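Local coordinates for protein polyporopepsin (Irpex lacteus, PDB 1WKR) that cleaves proteins as a pepsin-family aspartic endopeptidase with milk-clotting activity and broad specificity, at residues Val211-Thr216 against Thr311-Phe316; Ile191-Arg196 against Phe306-Thr311; Ala7-Val12 against Ser155-Leu160. All coordinates share one frame; numbering follows the deposited sequence.

In the fold
Contact 3 opens and closes first along the chain; contacts 2 and 1 follow and interleave, so that 191-196 precedes 211-216 and 306-311 runs straight into 311-316. These two share Thr311 and helix 310-313, and their centres lie about 9 Å apart. The centre of contact 3, where the N-terminal strand 3-9 pairs with strand 155-162, is about 11 Å from that of contact 1 and about 21 Å from that of contact 2. The loop of the catalytic Asp212 is thus held from two sides: backbone bonds join Asp212 N to Asn308 O and Thr215 O to Leu310 N of contact 2, while Thr216 OG1 bonds to Val12 O of contact 3.

Contact 1 of 3, residues Val211-Thr216 against Thr311-Phe316; sequences VDTGTT and TFLERF
The active-site loop carrying the catalytic Asp212 rests on helix 310-313, where Val211, Thr213 and Thr216 meet Leu313 and Thr311. Leu313 does the apolar work with both branches: CD2 lies 3.9 Å from Val211 CG1, while CD1 reaches Thr213 CG2 at 3.7 Å. Thr213 has its methyl anti to the carbonyl carbon and its hydroxyl between N and C (chi1 58°), which presents the methyl to the leucine and lets OG1 bond to Val31 O and Thr33 N, either side of Asp32 in the chain, in the fireman's grip of aspartic proteases. At the far end of the loop, Thr216 O accepts twice from one residue. Thr311 N approaches nearly along the C=O axis at 3.1 Å, and Thr311 OG1 comes in the carbonyl plane, on a lone pair, 2.9 Å from Thr216 O. That hydroxyl also bonds to Thr218 OG1. A valine in place of Thr311 would probably cost Thr216 O its second donor and Thr218 OG1 a hydroxyl partner. Within the loop, Asp212 OD1 takes Gly214 N at 2.8 Å in an Asx turn, and OD2 bonds to Thr215 OG1 and to a modified side chain of the bound inhibitor peptide. Strands 207-211 and 218-220, joined through the catalytic turn, flank strand 306-308 in the psi loop of pepsin-like proteases; helix 310-313 follows it and packs on the turn.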
loop_
_atom_site.group_PDB
_atom_site.type_symbol
_atom_site.label_atom_id
_atom_site.label_comp_id
_atom_site.label_asym_id
_atom_site.label_seq_id
_atom_site.Cartn_x
_atom_site.Cartn_y
_atom_site.Cartn_z
ATOM N N VAL A 211 4.056 2.775 -5.825
ATOM C CA VAL A 211 2.626 2.634 -5.453
ATOM C C VAL A 211 2.574 1.670 -4.314
ATOM O O VAL A 211 2.978 0.493 -4.457
ATOM C CB VAL A 211 1.819 2.163 -6.677
ATOM C CG1 VAL A 211 0.344 2.045 -6.275
ATOM C CG2 VAL A 211 1.995 3.095 -7.864
ATOM N N ASP A 212 2.101 2.125 -3.168
ATOM C CA ASP A 212 2.288 1.375 -1.918
ATOM C C ASP A 212 1.003 1.427 -1.087
ATOM O O ASP A 212 0.706 2.424 -0.440
ATOM C CB ASP A 212 3.474 1.950 -1.145
ATOM C CG ASP A 212 3.772 1.152 0.052
ATOM O OD1 ASP A 212 3.178 0.082 0.311
ATOM O OD2 ASP A 212 4.714 1.567 0.871
ATOM N N THR A 213 0.310 0.294 -1.012
ATOM C CA THR A 213 -0.858 0.160 -0.159
ATOM C C THR A 213 -0.549 0.364 1.314
ATOM O O THR A 213 -1.464 0.658 2.082
ATOM C CB THR A 213 -1.511 -1.225 -0.330
ATOM O OG1 THR A 213 -0.542 -2.246 -0.021
ATOM C CG2 THR A 213 -2.029 -1.471 -1.777
ATOM N N GLY A 214 0.715 0.100 1.724
ATOM C CA GLY A 214 1.153 0.149 3.131
ATOM C C GLY A 214 1.805 1.442 3.510
ATOM O O GLY A 214 2.474 1.531 4.563
ATOM N N THR A 215 1.679 2.492 2.676
ATOM C CA THR A 215 1.982 3.883 3.120
ATOM C C THR A 215 0.641 4.594 3.189
ATOM O O THR A 215 -0.128 4.581 2.227
ATOM C CB THR A 215 2.923 4.574 2.149
ATOM O OG1 THR A 215 4.236 4.004 2.282
ATOM C CG2 THR A 215 3.068 6.059 2.437
ATOM N N THR A 216 0.336 5.242 4.311
ATOM C CA THR A 216 -0.970 5.866 4.471
ATOM C C THR A 216 -1.134 7.047 3.511
ATOM O O THR A 216 -2.108 7.164 2.756
ATOM C CB THR A 216 -1.180 6.374 5.895
ATOM O OG1 THR A 216 -0.900 5.322 6.820
ATOM C CG2 THR A 216 -2.619 6.845 6.112
ATOM N N THR A 311 -4.240 6.490 0.646
ATOM C CA THR A 311 -5.170 7.583 0.462
ATOM C C THR A 311 -5.355 7.892 -1.010
ATOM O O THR A 311 -6.434 8.370 -1.414
ATOM C CB THR A 311 -4.737 8.823 1.245
ATOM O OG1 THR A 311 -3.307 9.081 0.983
ATOM C CG2 THR A 311 -4.986 8.686 2.742
ATOM N N PHE A 312 -4.355 7.626 -1.857
ATOM C CA PHE A 312 -4.508 7.723 -3.295
ATOM C C PHE A 312 -5.311 6.528 -3.811
ATOM O O PHE A 312 -6.249 6.693 -4.641
ATOM C CB PHE A 312 -3.085 7.744 -3.918
ATOM C CG PHE A 312 -3.055 7.762 -5.443
ATOM C CD1 PHE A 312 -3.021 6.579 -6.169
ATOM C CD2 PHE A 312 -3.002 8.951 -6.147
ATOM C CE1 PHE A 312 -2.955 6.582 -7.543
ATOM C CE2 PHE A 312 -2.930 8.940 -7.556
ATOM C CZ PHE A 312 -2.936 7.737 -8.224
ATOM N N LEU A 313 -4.992 5.325 -3.340
ATOM C CA LEU A 313 -5.621 4.105 -3.827
ATOM C C LEU A 313 -7.039 3.939 -3.387
ATOM O O LEU A 313 -7.798 3.157 -3.956
ATOM C CB LEU A 313 -4.771 2.914 -3.404
ATOM C CG LEU A 313 -3.362 2.919 -4.005
ATOM C CD1 LEU A 313 -2.481 1.875 -3.347
ATOM C CD2 LEU A 313 -3.410 2.705 -5.510
ATOM N N GLU A 314 -7.507 4.700 -2.359
ATOM C CA GLU A 314 -8.923 4.758 -2.063
ATOM C C GLU A 314 -9.750 5.319 -3.220
ATOM O O GLU A 314 -10.966 5.153 -3.254
ATOM C CB GLU A 314 -9.192 5.556 -0.788
ATOM C CG GLU A 314 -8.830 4.835 0.498
ATOM C CD GLU A 314 -8.940 5.699 1.720
ATOM O OE1 GLU A 314 -8.474 6.866 1.642
ATOM O OE2 GLU A 314 -9.445 5.270 2.751
ATOM N N ARG A 315 -9.080 6.003 -4.150
ATOM C CA ARG A 315 -9.734 6.637 -5.295
ATOM C C ARG A 315 -9.434 5.971 -6.622
ATOM O O ARG A 315 -10.051 6.361 -7.625
ATOM C CB ARG A 315 -9.359 8.103 -5.338
ATOM C CG ARG A 315 -9.722 8.904 -4.093
ATOM C CD ARG A 315 -11.207 9.002 -3.862
ATOM N NE ARG A 315 -11.593 9.710 -2.620
ATOM C CZ ARG A 315 -12.473 10.673 -2.581
ATOM N NH1 ARG A 315 -12.998 11.276 -3.655
ATOM N NH2 ARG A 315 -12.824 11.157 -1.358
ATOM N N PHE A 316 -8.511 5.008 -6.694
ATOM C CA PHE A 316 -8.111 4.366 -7.947
ATOM C C PHE A 316 -7.930 2.915 -7.738
ATOM O O PHE A 316 -7.266 2.473 -6.767
ATOM C CB PHE A 316 -6.831 5.013 -8.485
ATOM C CG PHE A 316 -7.019 6.494 -8.779
ATOM C CD1 PHE A 316 -7.703 6.888 -9.924
ATOM C CD2 PHE A 316 -6.557 7.462 -7.909
ATOM C CE1 PHE A 316 -7.947 8.195 -10.176
ATOM C CE2 PHE A 316 -6.806 8.807 -8.198
ATOM C CZ PHE A 316 -7.502 9.147 -9.300
#

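Contact 2 of 3, residues Ile191-Arg196 against Phe306-Thr311; sequences INQSIR and FINGLT. Unlike the reference sequence in segment 191-196: Ser194 (reference Thr).
Gln193 lies flat over Phe306 and meets Asn308 from the opposite direction through two amide-amide hydrogen bonds, making the tight part of this contact. Its amide plane is only 14° from the ring plane, with NE2 3.2 Å above the middle of the face, and its CG adds a CH-pi contact, 3.8 Å from the Phe306 centroid. CG sits between the backbone N and the carbonyl carbon (chi1 81°), and from there the extended chain carries the amide across the ring to Asn308. Asn308 ND2 gives a nearly straight bond, 2.9 Å long, to Gln193 OE1, and Gln193 NE2 returns one of 3.1 Å to Asn308 OD1, arriving in the carbonyl plane on a lone pair. Ile191 touches the ring at its edge, CG1 3.9 Å from Phe306 CZ. Contact thins toward Ile195, and on the other face of the strand the exposed Asn192 points away and bonds to Thr180. Strand segments 191-196 and 306-308 run at 96°, and it is side chains that bridge them. Each buried amide thus satisfies its mate's oxygen and one of its N-H groups; turning either over would probably bring oxygen to oxygen and N-H to N-H. The pair probably fixes the rotation of both amides; Asn308 at the same time accepts the backbone N-H of Asp212 at its own carbonyl O.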
loop_
_atom_site.group_PDB
_atom_site.type_symbol
_atom_site.label_atom_id
_atom_site.label_comp_id
_atom_site.label_asym_id
_atom_site.label_seq_id
_atom_site.Cartn_x
_atom_site.Cartn_y
_atom_site.Cartn_z
ATOM N N ILE A 191 6.859 3.221 -10.627
ATOM C CA ILE A 191 6.394 3.787 -11.876
ATOM C C ILE A 191 6.997 5.188 -12.052
ATOM O O ILE A 191 7.502 5.781 -11.104
ATOM C CB ILE A 191 4.833 3.884 -11.947
ATOM C CG1 ILE A 191 4.291 4.869 -10.896
ATOM C CG2 ILE A 191 4.205 2.489 -11.726
ATOM C CD1 ILE A 191 2.818 5.145 -11.029
ATOM N N ASN A 192 6.900 5.704 -13.271
ATOM C CA ASN A 192 7.145 7.090 -13.540
ATOM C C ASN A 192 5.855 7.877 -13.587
ATOM O O ASN A 192 4.873 7.375 -14.154
ATOM C CB ASN A 192 7.907 7.218 -14.879
ATOM C CG ASN A 192 9.209 6.438 -14.842
ATOM O OD1 ASN A 192 9.448 5.634 -15.872
ATOM N ND2 ASN A 192 9.962 6.502 -13.885
ATOM N N GLN A 193 5.834 9.085 -13.007
ATOM C CA GLN A 193 4.644 9.927 -13.132
ATOM C C GLN A 193 5.063 11.380 -12.989
ATOM O O GLN A 193 6.172 11.659 -12.495
ATOM C CB GLN A 193 3.578 9.582 -12.055
ATOM C CG GLN A 193 3.847 10.216 -10.712
ATOM C CD GLN A 193 2.887 9.707 -9.629
ATOM O OE1 GLN A 193 2.017 8.876 -9.891
ATOM N NE2 GLN A 193 3.042 10.239 -8.422
ATOM N N SER A 194 4.165 12.300 -13.317
ATOM C CA SER A 194 4.263 13.683 -12.925
ATOM C C SER A 194 2.994 14.079 -12.193
ATOM O O SER A 194 1.973 13.401 -12.293
ATOM C CB SER A 194 4.496 14.588 -14.135
ATOM O OG SER A 194 3.295 14.630 -14.889
ATOM N N ILE A 195 3.061 15.203 -11.479
ATOM C CA ILE A 195 1.951 15.740 -10.726
ATOM C C ILE A 195 1.843 17.235 -10.976
ATOM O O ILE A 195 2.860 17.964 -10.865
ATOM C CB ILE A 195 2.101 15.482 -9.181
ATOM C CG1 ILE A 195 2.463 14.012 -8.875
ATOM C CG2 ILE A 195 0.785 15.872 -8.476
ATOM C CD1 ILE A 195 2.722 13.813 -7.353
ATOM N N ARG A 196 0.653 17.697 -11.261
ATOM C CA ARG A 196 0.361 19.146 -11.335
ATOM C C ARG A 196 -0.808 19.457 -10.472
ATOM O O ARG A 196 -1.668 18.606 -10.150
ATOM C CB ARG A 196 0.152 19.572 -12.780
ATOM C CG ARG A 196 -0.982 19.358 -13.296
ATOM C CD ARG A 196 -1.334 20.321 -14.683
ATOM N NE ARG A 196 -2.678 19.891 -15.040
ATOM C CZ ARG A 196 -2.969 18.844 -15.686
ATOM N NH1 ARG A 196 -1.923 18.042 -16.098
ATOM N NH2 ARG A 196 -4.112 18.404 -16.016
ATOM N N PHE A 306 8.286 9.769 -4.792
ATOM C CA PHE A 306 6.894 9.834 -4.340
ATOM C C PHE A 306 6.446 8.439 -3.888
ATOM O O PHE A 306 7.049 7.441 -4.345
ATOM C CB PHE A 306 5.930 10.392 -5.468
ATOM C CG PHE A 306 5.871 9.493 -6.679
ATOM C CD1 PHE A 306 5.066 8.369 -6.725
ATOM C CD2 PHE A 306 6.653 9.779 -7.803
ATOM C CE1 PHE A 306 5.007 7.550 -7.818
ATOM C CE2 PHE A 306 6.592 8.968 -8.922
ATOM C CZ PHE A 306 5.787 7.869 -8.934
ATOM N N ILE A 307 5.417 8.440 -3.088
ATOM C CA ILE A 307 4.703 7.176 -2.732
ATOM C C ILE A 307 3.220 7.482 -2.935
ATOM O O ILE A 307 2.636 8.285 -2.176
ATOM C CB ILE A 307 4.996 6.680 -1.318
ATOM C CG1 ILE A 307 6.489 6.446 -1.117
ATOM C CG2 ILE A 307 4.218 5.400 -1.083
ATOM C CD1 ILE A 307 6.917 6.013 0.266
ATOM N N ASN A 308 2.594 6.811 -3.903
ATOM C CA ASN A 308 1.127 6.868 -4.049
ATOM C C ASN A 308 0.579 5.843 -3.057
ATOM O O ASN A 308 0.629 4.624 -3.302
ATOM C CB ASN A 308 0.692 6.560 -5.476
ATOM C CG ASN A 308 1.178 7.551 -6.500
ATOM O OD1 ASN A 308 1.686 8.633 -6.195
ATOM N ND2 ASN A 308 1.017 7.193 -7.782
ATOM N N GLY A 309 0.081 6.331 -1.917
ATOM C CA GLY A 309 -0.317 5.480 -0.797
ATOM C C GLY A 309 -1.751 5.141 -0.753
ATOM O O GLY A 309 -2.506 5.323 -1.716
ATOM N N LEU A 310 -2.150 4.571 0.391
ATOM C CA LEU A 310 -3.549 4.146 0.619
ATOM C C LEU A 310 -4.540 5.234 0.309
ATOM O O LEU A 310 -5.571 4.956 -0.280
ATOM C CB LEU A 310 -3.637 3.733 2.126
ATOM C CG LEU A 310 -5.008 3.318 2.638
ATOM C CD1 LEU A 310 -4.793 2.424 3.869
ATOM C CD2 LEU A 310 -5.864 4.515 3.034
ATOM N N THR A 311 -4.240 6.490 0.646
ATOM C CA THR A 311 -5.170 7.583 0.462
ATOM C C THR A 311 -5.355 7.892 -1.010
ATOM O O THR A 311 -6.434 8.370 -1.414
ATOM C CB THR A 311 -4.737 8.823 1.245
ATOM O OG1 THR A 311 -3.307 9.081 0.983
ATOM C CG2 THR A 311 -4.986 8.686 2.742
#

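Contact 3 of 3, residues Ala7-Val12 against Ser155-Leu160; sequences ATNQLV and STNGEL
The carboxamides of Asn9 and Asn157 cross obliquely, their planes 70° apart, with Asn157 OD1 3.7 Å from Asn9 CB. Strand 155-162, which pairs with strand 3-9 in the interdomain sheet of the pepsin fold, has a classic beta bulge here, Asn157 and Gly158 both opposite Ala7. Asn157 OD1 also bonds to Tyr14 OH and its ND2 to Glu148 O. Asn9 folds back on its own chain: OD1 accepts from Leu11 N at 2.8 Å in an Asx turn, while ND2 bonds to Glu314. Antiparallel bonds bracket the bulge. Ala7 and Gly158 exchange N-H and C=O, Ala7 N lying 2.9 Å from Gly158 O, and Asn9 N reaches Ser155 O at 2.8 Å on the other side of the bulge. Ala7 itself packs its methyl on Leu160 CD1. Toward the more exposed side, Thr8 and Thr156 each hold OG1 anti to the carbonyl carbon (chi1 -62° and -57°), which turns the two hydroxyls toward each other, and the oxygens, Thr8 OG1 and Thr156 OG1, hydrogen-bond at 2.8 Å.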
loop_
_atom_site.group_PDB
_atom_site.type_symbol
_atom_site.label_atom_id
_atom_site.label_comp_id
_atom_site.label_asym_id
_atom_site.label_seq_id
_atom_site.Cartn_x
_atom_site.Cartn_y
_atom_site.Cartn_z
ATOM N N ALA A 7 -11.064 -7.034 2.214
ATOM C CA ALA A 7 -10.037 -6.298 2.989
ATOM C C ALA A 7 -10.748 -5.168 3.759
ATOM O O ALA A 7 -11.722 -4.566 3.301
ATOM C CB ALA A 7 -8.989 -5.710 2.022
ATOM N N THR A 8 -10.214 -4.900 4.927
ATOM C CA THR A 8 -10.811 -3.972 5.856
ATOM C C THR A 8 -9.957 -2.722 6.016
ATOM O O THR A 8 -8.766 -2.790 6.261
ATOM C CB THR A 8 -10.986 -4.622 7.224
ATOM O OG1 THR A 8 -11.885 -5.738 7.060
ATOM C CG2 THR A 8 -11.663 -3.741 8.208
ATOM N N ASN A 9 -10.627 -1.567 5.837
ATOM C CA ASN A 9 -10.004 -0.250 5.944
ATOM C C ASN A 9 -9.868 0.093 7.394
ATOM O O ASN A 9 -10.912 0.278 8.085
ATOM C CB ASN A 9 -10.894 0.749 5.202
ATOM C CG ASN A 9 -10.268 2.099 5.044
ATOM O OD1 ASN A 9 -9.604 2.599 5.952
ATOM N ND2 ASN A 9 -10.482 2.757 3.900
ATOM N N GLN A 10 -8.652 0.239 7.900
ATOM C CA GLN A 10 -8.355 0.660 9.279
ATOM C C GLN A 10 -7.794 2.078 9.293
ATOM O O GLN A 10 -7.032 2.440 10.192
ATOM C CB GLN A 10 -7.378 -0.305 9.973
ATOM C CG GLN A 10 -7.902 -1.742 10.042
ATOM C CD GLN A 10 -7.097 -2.669 10.955
ATOM O OE1 GLN A 10 -7.719 -3.531 11.590
ATOM N NE2 GLN A 10 -5.806 -2.469 11.026
ATOM N N LEU A 11 -8.114 2.867 8.272
ATOM C CA LEU A 11 -7.827 4.304 8.160
ATOM C C LEU A 11 -6.385 4.557 7.798
ATOM O O LEU A 11 -6.099 5.288 6.812
ATOM C CB LEU A 11 -8.157 5.100 9.479
ATOM C CG LEU A 11 -9.526 4.834 10.029
ATOM C CD1 LEU A 11 -9.769 5.752 11.253
ATOM C CD2 LEU A 11 -10.634 4.965 9.002
ATOM N N VAL A 12 -5.445 3.987 8.524
ATOM C CA VAL A 12 -4.007 4.131 8.227
ATOM C C VAL A 12 -3.485 2.994 7.376
ATOM O O VAL A 12 -2.379 3.072 6.818
ATOM C CB VAL A 12 -3.163 4.337 9.500
ATOM C CG1 VAL A 12 -3.610 5.656 10.220
ATOM C CG2 VAL A 12 -3.249 3.185 10.480
ATOM N N SER A 155 -14.083 -0.529 8.201
ATOM C CA SER A 155 -15.045 -0.851 7.194
ATOM C C SER A 155 -14.491 -1.870 6.252
ATOM O O SER A 155 -13.419 -1.644 5.630
ATOM C CB SER A 155 -15.380 0.412 6.379
ATOM O OG SER A 155 -15.909 1.538 7.120
ATOM N N THR A 156 -15.138 -3.001 6.122
ATOM C CA THR A 156 -14.687 -4.030 5.190
ATOM C C THR A 156 -15.219 -3.655 3.816
ATOM O O THR A 156 -16.227 -4.153 3.342
ATOM C CB THR A 156 -15.142 -5.463 5.628
ATOM O OG1 THR A 156 -14.632 -5.665 6.953
ATOM C CG2 THR A 156 -14.531 -6.543 4.711
ATOM N N ASN A 157 -14.505 -2.757 3.165
ATOM C CA ASN A 157 -14.982 -2.168 1.893
ATOM C C ASN A 157 -13.970 -2.379 0.770
ATOM O O ASN A 157 -14.156 -1.837 -0.325
ATOM C CB ASN A 157 -15.295 -0.691 2.058
ATOM C CG ASN A 157 -14.069 0.165 2.320
ATOM O OD1 ASN A 157 -12.933 -0.330 2.257
ATOM N ND2 ASN A 157 -14.222 1.485 2.529
ATOM N N GLY A 158 -12.979 -3.239 0.983
ATOM C CA GLY A 158 -11.884 -3.462 0.005
ATOM C C GLY A 158 -11.843 -4.875 -0.463
ATOM O O GLY A 158 -12.567 -5.775 0.042
ATOM N N GLU A 159 -10.960 -5.129 -1.431
ATOM C CA GLU A 159 -10.830 -6.485 -2.015
ATOM C C GLU A 159 -9.460 -6.658 -2.585
ATOM O O GLU A 159 -8.924 -5.757 -3.228
ATOM C CB GLU A 159 -11.908 -6.722 -3.112
ATOM C CG GLU A 159 -11.876 -8.150 -3.684
ATOM C CD GLU A 159 -12.895 -8.261 -4.749
ATOM O OE1 GLU A 159 -12.677 -7.700 -5.874
ATOM O OE2 GLU A 159 -13.876 -8.970 -4.550
ATOM N N LEU A 160 -8.890 -7.822 -2.380
ATOM C CA LEU A 160 -7.702 -8.318 -3.142
ATOM C C LEU A 160 -8.162 -9.377 -4.081
ATOM O O LEU A 160 -8.874 -10.306 -3.641
ATOM C CB LEU A 160 -6.626 -8.877 -2.219
ATOM C CG LEU A 160 -5.708 -7.830 -1.583
ATOM C CD1 LEU A 160 -6.292 -6.665 -0.962
ATOM C CD2 LEU A 160 -4.615 -8.596 -0.757
#